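Local coordinates for protein Crov588 (Cafeteriavirus, PDB 6NYR) that is of unknown function but folds as a circular leucine-rich-repeat protein built from tandem FNIP repeats, a scaffold that in other proteins often serves binding, at residues 591-596 against 614-619; 610-615 against 632-637; 654-659 against 675-680. All blocks are in the same frame, centred on the assembly; numbering follows the deposited sequence.

Interaction 1 of 3, residues 591-596 against 614-619; sequences SFNQKI and FNQKIT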
loop_
_atom_site.group_PDB
_atom_site.type_symbol
_atom_site.label_atom_id
_atom_site.label_comp_id
_atom_site.label_asym_id
_atom_site.label_seq_id
_atom_site.Cartn_x
_atom_site.Cartn_y
_atom_site.Cartn_z
ATOM N N SER A 591 -28.898 -0.318 12.106
ATOM C CA SER A 591 -30.233 -0.632 12.596
ATOM C C SER A 591 -31.064 0.586 12.993
ATOM O O SER A 591 -32.209 0.414 13.423
ATOM C CB SER A 591 -30.141 -1.594 13.791
ATOM O OG SER A 591 -29.785 -0.912 14.983
ATOM N N PHE A 592 -30.535 1.802 12.866
ATOM C CA PHE A 592 -31.318 2.983 13.213
ATOM C C PHE A 592 -32.517 3.129 12.278
ATOM O O PHE A 592 -32.363 3.176 11.054
ATOM C CB PHE A 592 -30.452 4.245 13.149
ATOM C CG PHE A 592 -31.226 5.520 13.372
ATOM C CD1 PHE A 592 -31.432 6.007 14.653
ATOM C CD2 PHE A 592 -31.750 6.226 12.302
ATOM C CE1 PHE A 592 -32.145 7.170 14.861
ATOM C CE2 PHE A 592 -32.467 7.391 12.503
ATOM C CZ PHE A 592 -32.664 7.866 13.784
ATOM N N ASN A 593 -33.710 3.219 12.860
ATOM C CA ASN A 593 -34.930 3.347 12.073
ATOM C C ASN A 593 -35.988 4.093 12.887
ATOM O O ASN A 593 -37.062 3.574 13.203
ATOM C CB ASN A 593 -35.440 1.976 11.634
ATOM C CG ASN A 593 -36.497 2.068 10.542
ATOM O OD1 ASN A 593 -36.590 3.073 9.840
ATOM N ND2 ASN A 593 -37.299 1.017 10.399
ATOM N N GLN A 594 -35.690 5.339 13.242
ATOM C CA GLN A 594 -36.601 6.176 14.008
ATOM C C GLN A 594 -37.062 7.365 13.174
ATOM O O GLN A 594 -36.355 7.831 12.277
ATOM C CB GLN A 594 -35.940 6.684 15.293
ATOM C CG GLN A 594 -35.555 5.590 16.271
ATOM C CD GLN A 594 -36.758 4.817 16.779
ATOM O OE1 GLN A 594 -37.783 5.398 17.134
ATOM N NE2 GLN A 594 -36.637 3.498 16.809
ATOM N N LYS A 595 -38.261 7.848 13.482
ATOM C CA LYS A 595 -38.821 9.001 12.789
ATOM C C LYS A 595 -38.059 10.261 13.173
ATOM O O LYS A 595 -37.713 10.471 14.339
ATOM C CB LYS A 595 -40.303 9.131 13.145
ATOM C CG LYS A 595 -41.159 7.987 12.591
ATOM C CD LYS A 595 -42.320 7.656 13.524
ATOM C CE LYS A 595 -43.655 8.223 13.084
ATOM N NZ LYS A 595 -44.607 8.226 14.238
ATOM N N ILE A 596 -37.784 11.095 12.174
ATOM C CA ILE A 596 -37.056 12.342 12.368
ATOM C C ILE A 596 -38.000 13.485 12.029
ATOM O O ILE A 596 -38.427 13.618 10.875
ATOM C CB ILE A 596 -35.785 12.412 11.506
ATOM C CG1 ILE A 596 -34.826 11.287 11.899
ATOM C CG2 ILE A 596 -35.117 13.766 11.663
ATOM C CD1 ILE A 596 -33.525 11.283 11.129
ATOM N N PHE A 614 -32.856 2.142 7.780
ATOM C CA PHE A 614 -33.662 3.353 7.893
ATOM C C PHE A 614 -34.667 3.435 6.747
ATOM O O PHE A 614 -34.316 3.234 5.581
ATOM C CB PHE A 614 -32.781 4.601 7.896
ATOM C CG PHE A 614 -33.564 5.886 7.941
ATOM C CD1 PHE A 614 -33.944 6.442 9.155
ATOM C CD2 PHE A 614 -33.934 6.529 6.771
ATOM C CE1 PHE A 614 -34.667 7.617 9.196
ATOM C CE2 PHE A 614 -34.663 7.706 6.812
ATOM C CZ PHE A 614 -35.026 8.246 8.026
ATOM N N ASN A 615 -35.919 3.745 7.082
ATOM C CA ASN A 615 -37.001 3.748 6.102
ATOM C C ASN A 615 -38.195 4.529 6.639
ATOM O O ASN A 615 -39.306 3.997 6.731
ATOM C CB ASN A 615 -37.392 2.309 5.755
ATOM C CG ASN A 615 -38.420 2.225 4.629
ATOM O OD1 ASN A 615 -39.055 1.190 4.435
ATOM N ND2 ASN A 615 -38.590 3.315 3.897
ATOM N N GLN A 616 -37.967 5.791 7.001
ATOM C CA GLN A 616 -39.007 6.686 7.493
ATOM C C GLN A 616 -39.169 7.851 6.526
ATOM O O GLN A 616 -38.201 8.309 5.913
ATOM C CB GLN A 616 -38.662 7.216 8.888
ATOM C CG GLN A 616 -38.418 6.132 9.921
ATOM C CD GLN A 616 -39.668 5.344 10.246
ATOM O OE1 GLN A 616 -40.759 5.904 10.353
ATOM N NE2 GLN A 616 -39.518 4.032 10.389
ATOM N N LYS A 617 -40.404 8.331 6.395
ATOM C CA LYS A 617 -40.688 9.411 5.460
ATOM C C LYS A 617 -39.919 10.670 5.848
ATOM O O LYS A 617 -39.708 10.951 7.031
ATOM C CB LYS A 617 -42.192 9.696 5.429
ATOM C CG LYS A 617 -42.765 10.148 6.767
ATOM C CD LYS A 617 -44.191 10.670 6.623
ATOM C CE LYS A 617 -44.604 11.478 7.850
ATOM N NZ LYS A 617 -45.964 12.076 7.703
ATOM N N ILE A 618 -39.490 11.425 4.841
ATOM C CA ILE A 618 -38.827 12.709 5.039
ATOM C C ILE A 618 -39.777 13.809 4.585
ATOM O O ILE A 618 -40.119 13.896 3.398
ATOM C CB ILE A 618 -37.489 12.788 4.283
ATOM C CG1 ILE A 618 -36.532 11.693 4.765
ATOM C CG2 ILE A 618 -36.863 14.169 4.446
ATOM C CD1 ILE A 618 -36.100 11.839 6.216
ATOM N N THR A 619 -40.183 14.655 5.521
ATOM C CA THR A 619 -41.093 15.753 5.245
ATOM C C THR A 619 -40.321 17.073 5.205
ATOM O O THR A 619 -39.100 17.120 5.364
ATOM C CB THR A 619 -42.213 15.797 6.288
ATOM O OG1 THR A 619 -41.673 16.179 7.561
ATOM C CG2 THR A 619 -42.880 14.433 6.410
HETATM O O HOH W 1 -39.483 13.767 7.790
#
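The side chains of Asn593 and Gln616 cross at about a right angle, and their amide planes are turned 54° apart. Gln616 NE2 donates to Asn593 OD1 at 3.1 Å, and the bond is nearly straight, 168° at the hydrogen. OD1 lies in the amide plane of Gln616, but NE2 stands above the carbonyl plane of Asn593. The backbone Asn615 N reaches the same OD1, at 2.9 Å, from the opposite face. Two N-H groups therefore grip one oxygen and should fix the rotation of the Asn593 amide. Asn593 can reach across because its CG is anti to its own backbone N (chi1 -166°). On Gln616, OE1 lies against Lys595 CG at 3.1 Å. Lys595 crosses this side chain at a slant, and its amine leads away.

Phe592 and Phe614 lie side by side and point the same way. Phe592 CE2 touches Phe614 CD1 at 3.8 Å. Gln594 O sits at the edge of the Phe614 ring, 3.5 Å from CE1. Ile596 CD1 adds a looser apolar touch to Phe614.

This is consistent with the asparagines that link successive coils in other leucine-rich repeats. Asn593 N in turn bonds to Asn571 OD1, one coil earlier. The two loops belong to successive coils of the solenoid. Segment 591-596 comes after strand 585-587. Segment 614-619 comes after strand 607-609.

Interaction 2 of 3, residues 610-615 against 632-637; sequences FGLRFN and FGWYFN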
loop_
_atom_site.group_PDB
_atom_site.type_symbol
_atom_site.label_atom_id
_atom_site.label_comp_id
_atom_site.label_asym_id
_atom_site.label_seq_id
_atom_site.Cartn_x
_atom_site.Cartn_y
_atom_site.Cartn_z
ATOM N N PHE A 610 -27.693 7.834 6.450
ATOM C CA PHE A 610 -28.537 6.853 7.112
ATOM C C PHE A 610 -28.007 5.452 6.827
ATOM O O PHE A 610 -27.339 5.212 5.817
ATOM C CB PHE A 610 -29.985 6.982 6.638
ATOM C CG PHE A 610 -30.606 8.306 6.967
ATOM C CD1 PHE A 610 -31.165 8.537 8.213
ATOM C CD2 PHE A 610 -30.624 9.328 6.030
ATOM C CE1 PHE A 610 -31.735 9.759 8.518
ATOM C CE2 PHE A 610 -31.191 10.553 6.332
ATOM C CZ PHE A 610 -31.744 10.767 7.576
ATOM N N GLY A 611 -28.299 4.530 7.736
ATOM C CA GLY A 611 -27.813 3.169 7.649
ATOM C C GLY A 611 -28.741 2.236 6.897
ATOM O O GLY A 611 -29.671 2.657 6.206
ATOM N N LEU A 612 -28.495 0.934 7.071
ATOM C CA LEU A 612 -29.122 -0.074 6.220
ATOM C C LEU A 612 -30.638 -0.066 6.363
ATOM O O LEU A 612 -31.365 -0.096 5.364
ATOM C CB LEU A 612 -28.555 -1.457 6.555
ATOM C CG LEU A 612 -28.962 -2.641 5.682
ATOM C CD1 LEU A 612 -27.892 -3.740 5.744
ATOM C CD2 LEU A 612 -30.310 -3.224 6.082
ATOM N N ARG A 613 -31.135 -0.031 7.594
ATOM C CA ARG A 613 -32.542 -0.302 7.858
ATOM C C ARG A 613 -33.420 0.944 7.920
ATOM O O ARG A 613 -34.638 0.809 8.076
ATOM C CB ARG A 613 -32.677 -1.088 9.172
ATOM C CG ARG A 613 -32.077 -2.486 9.110
ATOM C CD ARG A 613 -32.260 -3.267 10.406
ATOM N NE ARG A 613 -31.960 -4.686 10.217
ATOM C CZ ARG A 613 -32.787 -5.555 9.642
ATOM N NH1 ARG A 613 -33.969 -5.151 9.197
ATOM N NH2 ARG A 613 -32.433 -6.826 9.513
ATOM N N PHE A 614 -32.856 2.142 7.780
ATOM C CA PHE A 614 -33.662 3.353 7.893
ATOM C C PHE A 614 -34.667 3.435 6.747
ATOM O O PHE A 614 -34.316 3.234 5.581
ATOM C CB PHE A 614 -32.781 4.601 7.896
ATOM C CG PHE A 614 -33.564 5.886 7.941
ATOM C CD1 PHE A 614 -33.944 6.442 9.155
ATOM C CD2 PHE A 614 -33.934 6.529 6.771
ATOM C CE1 PHE A 614 -34.667 7.617 9.196
ATOM C CE2 PHE A 614 -34.663 7.706 6.812
ATOM C CZ PHE A 614 -35.026 8.246 8.026
ATOM N N ASN A 615 -35.919 3.745 7.082
ATOM C CA ASN A 615 -37.001 3.748 6.102
ATOM C C ASN A 615 -38.195 4.529 6.639
ATOM O O ASN A 615 -39.306 3.997 6.731
ATOM C CB ASN A 615 -37.392 2.309 5.755
ATOM C CG ASN A 615 -38.420 2.225 4.629
ATOM O OD1 ASN A 615 -39.055 1.190 4.435
ATOM N ND2 ASN A 615 -38.590 3.315 3.897
ATOM N N PHE A 632 -28.673 7.471 1.694
ATOM C CA PHE A 632 -29.627 6.538 2.270
ATOM C C PHE A 632 -29.107 5.114 2.127
ATOM O O PHE A 632 -28.202 4.831 1.337
ATOM C CB PHE A 632 -30.989 6.656 1.590
ATOM C CG PHE A 632 -31.724 7.907 1.935
ATOM C CD1 PHE A 632 -32.397 8.023 3.141
ATOM C CD2 PHE A 632 -31.737 8.980 1.058
ATOM C CE1 PHE A 632 -33.073 9.182 3.460
ATOM C CE2 PHE A 632 -32.410 10.137 1.375
ATOM C CZ PHE A 632 -33.077 10.237 2.575
ATOM N N GLY A 633 -29.713 4.211 2.894
ATOM C CA GLY A 633 -29.278 2.834 2.959
ATOM C C GLY A 633 -30.078 1.918 2.042
ATOM O O GLY A 633 -30.935 2.340 1.273
ATOM N N TRP A 634 -29.766 0.622 2.163
ATOM C CA TRP A 634 -30.364 -0.400 1.306
ATOM C C TRP A 634 -31.882 -0.367 1.380
ATOM O O TRP A 634 -32.563 -0.335 0.349
ATOM C CB TRP A 634 -29.814 -1.759 1.750
ATOM C CG TRP A 634 -29.961 -2.914 0.820
ATOM C CD1 TRP A 634 -30.448 -2.905 -0.452
ATOM C CD2 TRP A 634 -29.596 -4.271 1.103
ATOM N NE1 TRP A 634 -30.417 -4.176 -0.979
ATOM C CE2 TRP A 634 -29.895 -5.032 -0.042
ATOM C CE3 TRP A 634 -29.046 -4.915 2.216
ATOM C CZ2 TRP A 634 -29.659 -6.405 -0.108
ATOM C CZ3 TRP A 634 -28.818 -6.277 2.149
ATOM C CH2 TRP A 634 -29.127 -7.008 0.997
ATOM N N TYR A 635 -32.432 -0.345 2.589
ATOM C CA TYR A 635 -33.858 -0.569 2.782
ATOM C C TYR A 635 -34.699 0.702 2.678
ATOM O O TYR A 635 -35.923 0.628 2.834
ATOM C CB TYR A 635 -34.096 -1.234 4.149
ATOM C CG TYR A 635 -33.625 -2.675 4.241
ATOM C CD1 TYR A 635 -33.102 -3.331 3.137
ATOM C CD2 TYR A 635 -33.720 -3.382 5.433
ATOM C CE1 TYR A 635 -32.677 -4.647 3.215
ATOM C CE2 TYR A 635 -33.299 -4.701 5.522
ATOM C CZ TYR A 635 -32.778 -5.328 4.409
ATOM O OH TYR A 635 -32.355 -6.635 4.483
ATOM N N PHE A 636 -34.093 1.856 2.397
ATOM C CA PHE A 636 -34.865 3.089 2.322
ATOM C C PHE A 636 -35.772 3.072 1.096
ATOM O O PHE A 636 -35.306 2.891 -0.034
ATOM C CB PHE A 636 -33.949 4.308 2.262
ATOM C CG PHE A 636 -34.689 5.612 2.117
ATOM C CD1 PHE A 636 -35.305 6.201 3.208
ATOM C CD2 PHE A 636 -34.775 6.242 0.888
ATOM C CE1 PHE A 636 -35.987 7.399 3.076
ATOM C CE2 PHE A 636 -35.455 7.437 0.749
ATOM C CZ PHE A 636 -36.061 8.018 1.846
ATOM N N ASN A 637 -37.065 3.269 1.324
ATOM C CA ASN A 637 -38.085 3.052 0.303
ATOM C C ASN A 637 -39.207 4.074 0.470
ATOM O O ASN A 637 -40.370 3.739 0.696
ATOM C CB ASN A 637 -38.611 1.622 0.406
ATOM C CG ASN A 637 -39.218 1.123 -0.884
ATOM O OD1 ASN A 637 -38.768 1.484 -1.972
ATOM N ND2 ASN A 637 -40.249 0.292 -0.775
#
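Phe610 and Phe632 are equivalent positions in successive coils of the leucine-rich-repeat solenoid, just after strands 607-609 and 629-631. Their aromatic contacts form the buried side of this contact. The two rings lie nearly parallel, planes 7° apart, but are slid so far that they barely overlap. Phe610 CD2 meets Phe632 CE1 at 3.6 Å. The next pair, Phe614 and Phe636, repeats the side-by-side placing, with Phe614 CD2 3.8 Å from Phe636 CD1. Phe614 CE2 also comes to the edge of the Phe632 ring. The four phenylalanines fill the buried interior of the two coils.

The hydrogen bond across the contact is a backbone one. Tyr635 N donates to Leu612 O at 3.0 Å, nearly along the C=O axis. Tyr635 lies within the type I beta turn from Gly633 to Phe636. Gly633 CA approaches Gly611 O at 3.3 Å in a CA-H...O contact. The glycine backbone comes close to the preceding coil here.

The outer side is carried by Leu612, which sets one branch against each of two aromatic residues. CG is anti to the backbone N (chi1 -174°), which turns the branches toward the next coil. CD1 lies at the edge of the Trp634 ring, 3.9 Å from CE3. The Trp634 ring also meets Tyr655 edge-to-face. The Arg613 side chain runs beside Tyr635. Its guanidinium is turned 78° from the ring, with one face to Tyr635 CE2 and NH1 at the ring edge, 3.8 Å from CE2. Leu612 CD2 makes a CH-pi contact over the face of Tyr635, 3.5 Å from the ring centroid.

Interaction 3 of 3, residues 654-659 against 675-680; sequences IYYGNK and IEYFNK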
loop_
_atom_site.group_PDB
_atom_site.type_symbol
_atom_site.label_atom_id
_atom_site.label_comp_id
_atom_site.label_asym_id
_atom_site.label_seq_id
_atom_site.Cartn_x
_atom_site.Cartn_y
_atom_site.Cartn_z
ATOM N N ILE A 654 -28.262 6.690 -3.453
ATOM C CA ILE A 654 -29.510 5.936 -3.443
ATOM C C ILE A 654 -29.252 4.508 -3.902
ATOM O O ILE A 654 -28.361 4.245 -4.715
ATOM C CB ILE A 654 -30.559 6.627 -4.351
ATOM C CG1 ILE A 654 -31.176 7.840 -3.643
ATOM C CG2 ILE A 654 -31.634 5.656 -4.807
ATOM C CD1 ILE A 654 -31.805 7.517 -2.299
ATOM N N TYR A 655 -30.045 3.580 -3.374
ATOM C CA TYR A 655 -30.028 2.202 -3.852
ATOM C C TYR A 655 -30.751 2.147 -5.193
ATOM O O TYR A 655 -31.911 2.563 -5.293
ATOM C CB TYR A 655 -30.688 1.263 -2.846
ATOM C CG TYR A 655 -30.756 -0.181 -3.308
ATOM C CD1 TYR A 655 -29.660 -0.792 -3.907
ATOM C CD2 TYR A 655 -31.906 -0.938 -3.131
ATOM C CE1 TYR A 655 -29.714 -2.108 -4.330
ATOM C CE2 TYR A 655 -31.967 -2.257 -3.546
ATOM C CZ TYR A 655 -30.867 -2.838 -4.144
ATOM O OH TYR A 655 -30.918 -4.153 -4.561
ATOM N N TYR A 656 -30.061 1.657 -6.224
ATOM C CA TYR A 656 -30.661 1.592 -7.551
ATOM C C TYR A 656 -32.010 0.889 -7.524
ATOM O O TYR A 656 -32.971 1.356 -8.147
ATOM C CB TYR A 656 -29.712 0.876 -8.509
ATOM C CG TYR A 656 -30.145 0.929 -9.951
ATOM C CD1 TYR A 656 -29.883 2.048 -10.726
ATOM C CD2 TYR A 656 -30.812 -0.137 -10.539
ATOM C CE1 TYR A 656 -30.274 2.107 -12.047
ATOM C CE2 TYR A 656 -31.208 -0.086 -11.858
ATOM C CZ TYR A 656 -30.938 1.039 -12.607
ATOM O OH TYR A 656 -31.329 1.097 -13.925
ATOM N N GLY A 657 -32.103 -0.230 -6.804
ATOM C CA GLY A 657 -33.302 -1.045 -6.846
ATOM C C GLY A 657 -34.580 -0.294 -6.534
ATOM O O GLY A 657 -35.655 -0.671 -7.012
ATOM N N ASN A 658 -34.490 0.772 -5.739
ATOM C CA ASN A 658 -35.669 1.519 -5.322
ATOM C C ASN A 658 -35.790 2.874 -6.008
ATOM O O ASN A 658 -36.665 3.665 -5.639
ATOM C CB ASN A 658 -35.678 1.721 -3.800
ATOM C CG ASN A 658 -35.973 0.448 -3.041
ATOM O OD1 ASN A 658 -36.838 -0.332 -3.435
ATOM N ND2 ASN A 658 -35.263 0.234 -1.940
ATOM N N LYS A 659 -34.938 3.164 -6.993
ATOM C CA LYS A 659 -34.941 4.492 -7.601
ATOM C C LYS A 659 -36.339 4.861 -8.089
ATOM O O LYS A 659 -36.846 5.955 -7.809
ATOM C CB LYS A 659 -33.922 4.547 -8.743
ATOM C CG LYS A 659 -34.232 3.655 -9.935
ATOM C CD LYS A 659 -33.158 3.795 -11.019
ATOM C CE LYS A 659 -33.555 3.082 -12.308
ATOM N NZ LYS A 659 -34.804 3.633 -12.911
ATOM N N ILE A 675 -27.104 12.383 -8.749
ATOM C CA ILE A 675 -27.621 11.176 -8.114
ATOM C C ILE A 675 -26.609 10.055 -8.309
ATOM O O ILE A 675 -26.237 9.731 -9.443
ATOM C CB ILE A 675 -28.991 10.773 -8.680
ATOM C CG1 ILE A 675 -30.045 11.823 -8.337
ATOM C CG2 ILE A 675 -29.408 9.413 -8.134
ATOM C CD1 ILE A 675 -31.278 11.755 -9.212
ATOM N N GLU A 676 -26.167 9.470 -7.199
ATOM C CA GLU A 676 -25.266 8.324 -7.202
ATOM C C GLU A 676 -26.037 7.082 -6.773
ATOM O O GLU A 676 -26.688 7.085 -5.723
ATOM C CB GLU A 676 -24.083 8.558 -6.259
ATOM C CG GLU A 676 -23.043 9.524 -6.798
ATOM C CD GLU A 676 -21.896 9.762 -5.830
ATOM O OE1 GLU A 676 -21.739 8.965 -4.883
ATOM O OE2 GLU A 676 -21.162 10.756 -6.012
ATOM N N TYR A 677 -25.953 6.024 -7.571
ATOM C CA TYR A 677 -26.619 4.768 -7.251
ATOM C C TYR A 677 -25.603 3.767 -6.709
ATOM O O TYR A 677 -24.418 3.812 -7.047
ATOM C CB TYR A 677 -27.325 4.171 -8.477
ATOM C CG TYR A 677 -28.426 5.042 -9.039
ATOM C CD1 TYR A 677 -29.535 5.372 -8.270
ATOM C CD2 TYR A 677 -28.369 5.519 -10.344
ATOM C CE1 TYR A 677 -30.545 6.168 -8.776
ATOM C CE2 TYR A 677 -29.378 6.313 -10.859
ATOM C CZ TYR A 677 -30.463 6.632 -10.071
ATOM O OH TYR A 677 -31.467 7.420 -10.581
ATOM N N PHE A 678 -26.078 2.870 -5.848
ATOM C CA PHE A 678 -25.275 1.740 -5.401
ATOM C C PHE A 678 -26.072 0.451 -5.552
ATOM O O PHE A 678 -27.298 0.460 -5.706
ATOM C CB PHE A 678 -24.780 1.899 -3.943
ATOM C CG PHE A 678 -25.875 1.980 -2.914
ATOM C CD1 PHE A 678 -26.410 0.831 -2.351
ATOM C CD2 PHE A 678 -26.346 3.211 -2.484
ATOM C CE1 PHE A 678 -27.409 0.908 -1.400
ATOM C CE2 PHE A 678 -27.344 3.293 -1.533
ATOM C CZ PHE A 678 -27.872 2.140 -0.988
ATOM N N ASN A 679 -25.341 -0.661 -5.535
ATOM C CA ASN A 679 -25.890 -1.996 -5.711
ATOM C C ASN A 679 -25.760 -2.794 -4.412
ATOM O O ASN A 679 -25.164 -2.344 -3.425
ATOM C CB ASN A 679 -25.168 -2.743 -6.833
ATOM C CG ASN A 679 -25.593 -2.299 -8.210
ATOM O OD1 ASN A 679 -24.779 -1.808 -8.991
ATOM N ND2 ASN A 679 -26.868 -2.476 -8.523
ATOM N N LYS A 680 -26.308 -4.012 -4.430
ATOM C CA LYS A 680 -26.042 -4.994 -3.388
ATOM C C LYS A 680 -24.847 -5.872 -3.733
ATOM O O LYS A 680 -24.223 -6.427 -2.822
ATOM C CB LYS A 680 -27.281 -5.867 -3.143
ATOM C CG LYS A 680 -27.972 -6.397 -4.389
ATOM C CD LYS A 680 -27.464 -7.770 -4.823
ATOM C CE LYS A 680 -28.536 -8.522 -5.611
ATOM N NZ LYS A 680 -28.049 -9.824 -6.147
#
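Two neighbouring parallel strands, 651-655 and 674-678, meet here at the C-terminal end of the leucine-rich-repeat solenoid. Ile654 pairs with Tyr677, and Tyr655 with Phe678. Three backbone bonds join them. Ile654 N donates to Glu676 O at 2.8 Å, and Phe678 N to Ile654 O at 2.9 Å. Beyond the paired residues, Tyr656 N reaches Phe678 O at 3.1 Å in a nearly straight bond of 173°.

On the Ile654 and Tyr677 side, Tyr656 turns its edge to the face of Tyr677. This is a T-shaped stack with planes at 90° and centroids 5.3 Å apart. Tyr656 CD1 lies over one face of Tyr677, and Ile675 CG2 lies over the opposite one. Lys659, at the start of helix 659-662, sets its CB 3.7 Å from Tyr677 CE1.

On the other side Phe678 crosses Tyr655 at about a right angle. With chi1 at 62° its CG is flanked by both the backbone N and C, which swings the ring over the neighbouring strand. Tyr655 CA lies over its face. The Tyr655 ring in turn offers its edge to the backbone, with CD1 3.2 Å from Phe678 O.

Overall arrangement
The three contacts follow the chain toward its C-terminal end and lie on the same side of the ring's centre. Interactions 1 and 2 have centres about 8 Å apart and share Phe614 and Asn615. One coil thus packs against the coil before it and the coil after it. Interaction 3 follows in series, its centre about 11 Å from that of interaction 2 and 18 Å from that of interaction 1. It touches interaction 2, where Phe632 O meets Phe678 CE2, but not interaction 1. Strands 585-587, 607-609, 629-631, 651-655 and 674-678 run parallel in this order. Interactions 1 and 2 join the loops after these strands, and interaction 3 joins the last two strands themselves, where the circular solenoid finishes.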